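Malonyl CoA:acyl carrier protein malonyltransferase (Streptomyces coelicolor, PDB 1NM2) probably transfers the malonyl group from malonyl-CoA to holo acyl carrier protein, the step that supplies malonyl units for fatty acid biosynthesis. Local coordinates at residues Val4-Gly9 and Ile273-Pro278; Thr103-Ala108 and Val227-Asn232. One frame throughout, in Å; residues are numbered along the deposited sequence.

Contact 1: residues Val4-Gly9 and Ile273-Pro278; sequences VLVAPG and IIEVCP
Val6 O accepts the N-H of Val276 at 2.9 Å, and Glu275 CA brings a C-H to the same oxygen. The neighbouring rungs, Val6 N to Ile274 O at 3.0 Å and Ile274 N to Val4 O, make a parallel ladder in which Ile274 uses both its N-H and its carbonyl. Side chains then sort by face. On one, chi1 of -56° sets Val6 CG1 anti to the carbonyl carbon and leaves CG2 between it and the backbone N, meeting Glu275 CB at 3.8 Å and Ile273 CG2; helix 258-267 covers this side with Phe265 and Trp258. On the other, Leu5 CD1 reaches Val276 CG1 at 3.6 Å, the side chains crossing at about a right angle. Beyond the ladder, Val276 CG2 packs against Ala7 CB, and Pro8 CG rests 3.4 Å from the O of Pro278, which follows a cis peptide bond. The buried Glu275 OE2 lies 3.5 Å from Pro8 CB and bonds to Leu282 N, while OE1 takes Gly280 N and Thr283 OG1. Pro8 also lies near a bound acetate. Neighbouring parallel strands whose C-terminal ends run into loops beside the ligand pocket typify the alpha/beta hydrolase-like core of acyltransferases.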
loop_
_atom_site.group_PDB
_atom_site.type_symbol
_atom_site.label_atom_id
_atom_site.label_comp_id
_atom_site.label_asym_id
_atom_site.label_seq_id
_atom_site.Cartn_x
_atom_site.Cartn_y
_atom_site.Cartn_z
ATOM N N VAL A 4 -9.030 -0.248 -13.175
ATOM C CA VAL A 4 -7.806 -0.463 -12.415
ATOM C C VAL A 4 -8.163 -0.796 -10.975
ATOM O O VAL A 4 -8.855 -0.032 -10.302
ATOM C CB VAL A 4 -6.910 0.794 -12.429
ATOM C CG1 VAL A 4 -5.654 0.556 -11.602
ATOM C CG2 VAL A 4 -6.546 1.151 -13.862
ATOM N N LEU A 5 -7.700 -1.948 -10.508
ATOM C CA LEU A 5 -7.972 -2.380 -9.144
ATOM C C LEU A 5 -6.756 -2.042 -8.284
ATOM O O LEU A 5 -5.662 -2.529 -8.546
ATOM C CB LEU A 5 -8.237 -3.888 -9.134
ATOM C CG LEU A 5 -8.631 -4.582 -7.828
ATOM C CD1 LEU A 5 -9.901 -3.969 -7.275
ATOM C CD2 LEU A 5 -8.829 -6.074 -8.093
ATOM N N VAL A 6 -6.938 -1.196 -7.271
ATOM C CA VAL A 6 -5.822 -0.819 -6.410
ATOM C C VAL A 6 -6.047 -1.181 -4.940
ATOM O O VAL A 6 -7.183 -1.287 -4.475
ATOM C CB VAL A 6 -5.507 0.702 -6.506
ATOM C CG1 VAL A 6 -5.241 1.095 -7.962
ATOM C CG2 VAL A 6 -6.650 1.520 -5.919
ATOM N N ALA A 7 -4.949 -1.384 -4.219
ATOM C CA ALA A 7 -4.999 -1.739 -2.802
ATOM C C ALA A 7 -4.220 -0.701 -1.991
ATOM O O ALA A 7 -3.132 -0.284 -2.394
ATOM C CB ALA A 7 -4.398 -3.125 -2.595
ATOM N N PRO A 8 -4.761 -0.284 -0.831
ATOM C CA PRO A 8 -4.117 0.710 0.033
ATOM C C PRO A 8 -2.925 0.222 0.853
ATOM O O PRO A 8 -2.571 -0.963 0.835
ATOM C CB PRO A 8 -5.265 1.183 0.917
ATOM C CG PRO A 8 -6.038 -0.083 1.125
ATOM C CD PRO A 8 -6.047 -0.722 -0.258
ATOM N N GLY A 9 -2.312 1.163 1.570
ATOM C CA GLY A 9 -1.165 0.866 2.411
ATOM C C GLY A 9 -1.408 1.279 3.853
ATOM O O GLY A 9 -2.535 1.621 4.221
ATOM N N ILE A 273 -11.664 3.227 -11.321
ATOM C CA ILE A 273 -10.752 2.688 -10.317
ATOM C C ILE A 273 -11.528 2.254 -9.081
ATOM O O ILE A 273 -12.337 3.012 -8.535
ATOM C CB ILE A 273 -9.703 3.729 -9.856
ATOM C CG1 ILE A 273 -8.730 4.042 -10.993
ATOM C CG2 ILE A 273 -8.938 3.197 -8.643
ATOM C CD1 ILE A 273 -7.696 5.103 -10.629
ATOM N N ILE A 274 -11.282 1.022 -8.657
ATOM C CA ILE A 274 -11.910 0.476 -7.467
ATOM C C ILE A 274 -10.779 0.183 -6.488
ATOM O O ILE A 274 -9.812 -0.497 -6.831
ATOM C CB ILE A 274 -12.673 -0.834 -7.773
ATOM C CG1 ILE A 274 -13.897 -0.535 -8.639
ATOM C CG2 ILE A 274 -13.097 -1.509 -6.472
ATOM C CD1 ILE A 274 -14.676 -1.765 -9.052
ATOM N N GLU A 275 -10.884 0.732 -5.284
ATOM C CA GLU A 275 -9.883 0.512 -4.249
ATOM C C GLU A 275 -10.449 -0.522 -3.272
ATOM O O GLU A 275 -11.537 -0.337 -2.728
ATOM C CB GLU A 275 -9.592 1.834 -3.530
ATOM C CG GLU A 275 -8.724 1.717 -2.287
ATOM C CD GLU A 275 -8.490 3.062 -1.615
ATOM O OE1 GLU A 275 -9.360 3.957 -1.739
ATOM O OE2 GLU A 275 -7.445 3.215 -0.954
ATOM N N VAL A 276 -9.726 -1.617 -3.059
ATOM C CA VAL A 276 -10.214 -2.652 -2.154
ATOM C C VAL A 276 -10.212 -2.185 -0.703
ATOM O O VAL A 276 -9.725 -1.100 -0.388
ATOM C CB VAL A 276 -9.387 -3.964 -2.286
ATOM C CG1 VAL A 276 -9.524 -4.505 -3.706
ATOM C CG2 VAL A 276 -7.908 -3.708 -1.944
ATOM N N CYS A 277 -10.770 -3.004 0.179
ATOM C CA CYS A 277 -10.847 -2.671 1.594
ATOM C C CYS A 277 -9.470 -2.665 2.248
ATOM O O CYS A 277 -8.654 -3.555 2.006
ATOM C CB CYS A 277 -11.756 -3.676 2.310
ATOM S SG CYS A 277 -11.890 -3.421 4.087
ATOM N N PRO A 278 -9.188 -1.664 3.096
ATOM C CA PRO A 278 -10.036 -0.537 3.501
ATOM C C PRO A 278 -9.789 0.669 2.593
ATOM O O PRO A 278 -8.738 1.302 2.663
ATOM C CB PRO A 278 -9.598 -0.291 4.938
ATOM C CG PRO A 278 -8.116 -0.533 4.851
ATOM C CD PRO A 278 -8.004 -1.770 3.972
#

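Contact 2: residues Thr103-Ala108 and Val227-Asn232; sequences TAAVFA and VTYVSN
Ala104 meets the rim of the Tyr229 ring: its CB lies 3.8 Å from Tyr229 CE1, and its carbonyl carbon sits at the ring edge, in plane. Ala105 continues the same approach through its backbone, with its N 3.7 Å from Tyr229 CE1, while its methyl stands farther off. The ring therefore offers an edge to the helix backbone, and the small alanine side chains let it come this close. Tyr229 is directed there by a first torsion that sets CG opposite the backbone N (chi1 -178°), and its hydroxyl is hydrogen-bonded to Glu101 O, earlier in helix 100-107, which pins the far end of the ring. Phe107 adds little beyond its carbonyl oxygen, 4.2 Å from Val227 CG2; its ring has Thr103 O 3.5 Å above its centre. Ala108, whose N still bonds to Ala104 O, closes the row: its CB lies 3.8 Å from Val227 O and approaches Tyr229 CD1 obliquely at 4.2 Å. No hydrogen bond spans the two segments, so van der Waals packing carries the contact. It joins the weakly bonded edge strand 228-229 to the helix that follows strand 93-96 and a probable nucleophile elbow, as in the alpha/beta hydrolase-like core.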
loop_
_atom_site.group_PDB
_atom_site.type_symbol
_atom_site.label_atom_id
_atom_site.label_comp_id
_atom_site.label_asym_id
_atom_site.label_seq_id
_atom_site.Cartn_x
_atom_site.Cartn_y
_atom_site.Cartn_z
ATOM N N THR A 103 -0.567 -6.978 -2.164
ATOM C CA THR A 103 -1.972 -7.301 -2.376
ATOM C C THR A 103 -2.256 -7.388 -3.876
ATOM O O THR A 103 -2.950 -8.297 -4.341
ATOM C CB THR A 103 -2.881 -6.223 -1.751
ATOM O OG1 THR A 103 -2.509 -6.030 -0.379
ATOM C CG2 THR A 103 -4.356 -6.645 -1.817
ATOM N N ALA A 104 -1.701 -6.439 -4.626
ATOM C CA ALA A 104 -1.876 -6.381 -6.074
ATOM C C ALA A 104 -1.202 -7.558 -6.778
ATOM O O ALA A 104 -1.629 -7.960 -7.857
ATOM C CB ALA A 104 -1.320 -5.065 -6.615
ATOM N N ALA A 105 -0.141 -8.091 -6.176
ATOM C CA ALA A 105 0.565 -9.229 -6.756
ATOM C C ALA A 105 -0.356 -10.448 -6.752
ATOM O O ALA A 105 -0.271 -11.313 -7.631
ATOM C CB ALA A 105 1.834 -9.526 -5.961
ATOM N N VAL A 106 -1.227 -10.517 -5.752
ATOM C CA VAL A 106 -2.177 -11.612 -5.647
ATOM C C VAL A 106 -3.211 -11.446 -6.764
ATOM O O VAL A 106 -3.516 -12.400 -7.483
ATOM C CB VAL A 106 -2.879 -11.622 -4.255
ATOM C CG1 VAL A 106 -3.916 -12.742 -4.193
ATOM C CG2 VAL A 106 -1.840 -11.814 -3.149
ATOM N N PHE A 107 -3.730 -10.231 -6.930
ATOM C CA PHE A 107 -4.711 -9.977 -7.984
ATOM C C PHE A 107 -4.169 -10.319 -9.371
ATOM O O PHE A 107 -4.912 -10.792 -10.226
ATOM C CB PHE A 107 -5.165 -8.508 -7.989
ATOM C CG PHE A 107 -5.742 -8.039 -6.685
ATOM C CD1 PHE A 107 -6.309 -8.944 -5.786
ATOM C CD2 PHE A 107 -5.726 -6.687 -6.354
ATOM C CE1 PHE A 107 -6.847 -8.506 -4.578
ATOM C CE2 PHE A 107 -6.263 -6.242 -5.147
ATOM C CZ PHE A 107 -6.823 -7.154 -4.260
ATOM N N ALA A 108 -2.880 -10.077 -9.597
ATOM C CA ALA A 108 -2.270 -10.361 -10.899
ATOM C C ALA A 108 -1.817 -11.811 -11.040
ATOM O O ALA A 108 -1.279 -12.198 -12.077
ATOM C CB ALA A 108 -1.084 -9.418 -11.147
ATOM N N VAL A 227 -2.328 -10.117 -15.319
ATOM C CA VAL A 227 -2.974 -8.831 -15.527
ATOM C C VAL A 227 -1.866 -7.787 -15.420
ATOM O O VAL A 227 -0.896 -7.988 -14.685
ATOM C CB VAL A 227 -4.029 -8.553 -14.436
ATOM C CG1 VAL A 227 -4.787 -7.280 -14.760
ATOM C CG2 VAL A 227 -4.984 -9.735 -14.314
ATOM N N THR A 228 -2.002 -6.686 -16.151
ATOM C CA THR A 228 -0.997 -5.630 -16.121
ATOM C C THR A 228 -0.718 -5.205 -14.678
ATOM O O THR A 228 -1.631 -4.822 -13.947
ATOM C CB THR A 228 -1.461 -4.409 -16.930
ATOM O OG1 THR A 228 -1.739 -4.811 -18.279
ATOM C CG2 THR A 228 -0.377 -3.338 -16.940
ATOM N N TYR A 229 0.547 -5.282 -14.278
ATOM C CA TYR A 229 0.962 -4.928 -12.922
ATOM C C TYR A 229 1.810 -3.649 -12.940
ATOM O O TYR A 229 2.902 -3.632 -13.506
ATOM C CB TYR A 229 1.772 -6.082 -12.322
ATOM C CG TYR A 229 2.214 -5.855 -10.895
ATOM C CD1 TYR A 229 1.435 -6.290 -9.824
ATOM C CD2 TYR A 229 3.398 -5.172 -10.615
ATOM C CE1 TYR A 229 1.825 -6.049 -8.506
ATOM C CE2 TYR A 229 3.793 -4.923 -9.309
ATOM C CZ TYR A 229 3.004 -5.363 -8.261
ATOM O OH TYR A 229 3.388 -5.094 -6.970
ATOM N N VAL A 230 1.305 -2.588 -12.313
ATOM C CA VAL A 230 2.006 -1.303 -12.264
ATOM C C VAL A 230 2.790 -1.182 -10.960
ATOM O O VAL A 230 2.218 -1.306 -9.875
ATOM C CB VAL A 230 1.005 -0.129 -12.374
ATOM C CG1 VAL A 230 1.748 1.204 -12.362
ATOM C CG2 VAL A 230 0.196 -0.262 -13.657
ATOM N N SER A 231 4.088 -0.909 -11.077
ATOM C CA SER A 231 4.990 -0.817 -9.923
ATOM C C SER A 231 5.291 0.561 -9.319
ATOM O O SER A 231 5.488 1.548 -10.036
ATOM C CB SER A 231 6.312 -1.514 -10.280
ATOM O OG SER A 231 7.333 -1.250 -9.332
ATOM N N ASN A 232 5.353 0.593 -7.985
ATOM C CA ASN A 232 5.640 1.799 -7.197
ATOM C C ASN A 232 7.003 2.427 -7.467
ATOM O O ASN A 232 7.185 3.630 -7.296
ATOM C CB ASN A 232 5.599 1.482 -5.700
ATOM C CG ASN A 232 4.202 1.399 -5.148
ATOM O OD1 ASN A 232 4.023 1.195 -3.953
ATOM N ND2 ASN A 232 3.201 1.558 -6.008
#

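How the contacts relate
Both contacts are buried and both involve the same parallel sheet, yet they illustrate two ways of holding it together. Contact 1 joins adjacent inner strands through main-chain hydrogen bonds; contact 2 rests a helix against an outermost strand with no hydrogen bond between the two segments, though Tyr229 OH bonds to Glu101 O of the same helix, and buries less than half as much surface. Helix 100-107 connects them: Phe107 CD2 packs on Leu5 CD2 at 3.6 Å, its CZ approaches Val276 CG1, and Thr103 CB meets Ala7 CB. Thus 103-108 covers one face of the strand pair while also packing against 227-232, and helix 258-267 packs on Val6 and Ile273 of contact 1 and on Val230 within 227-232.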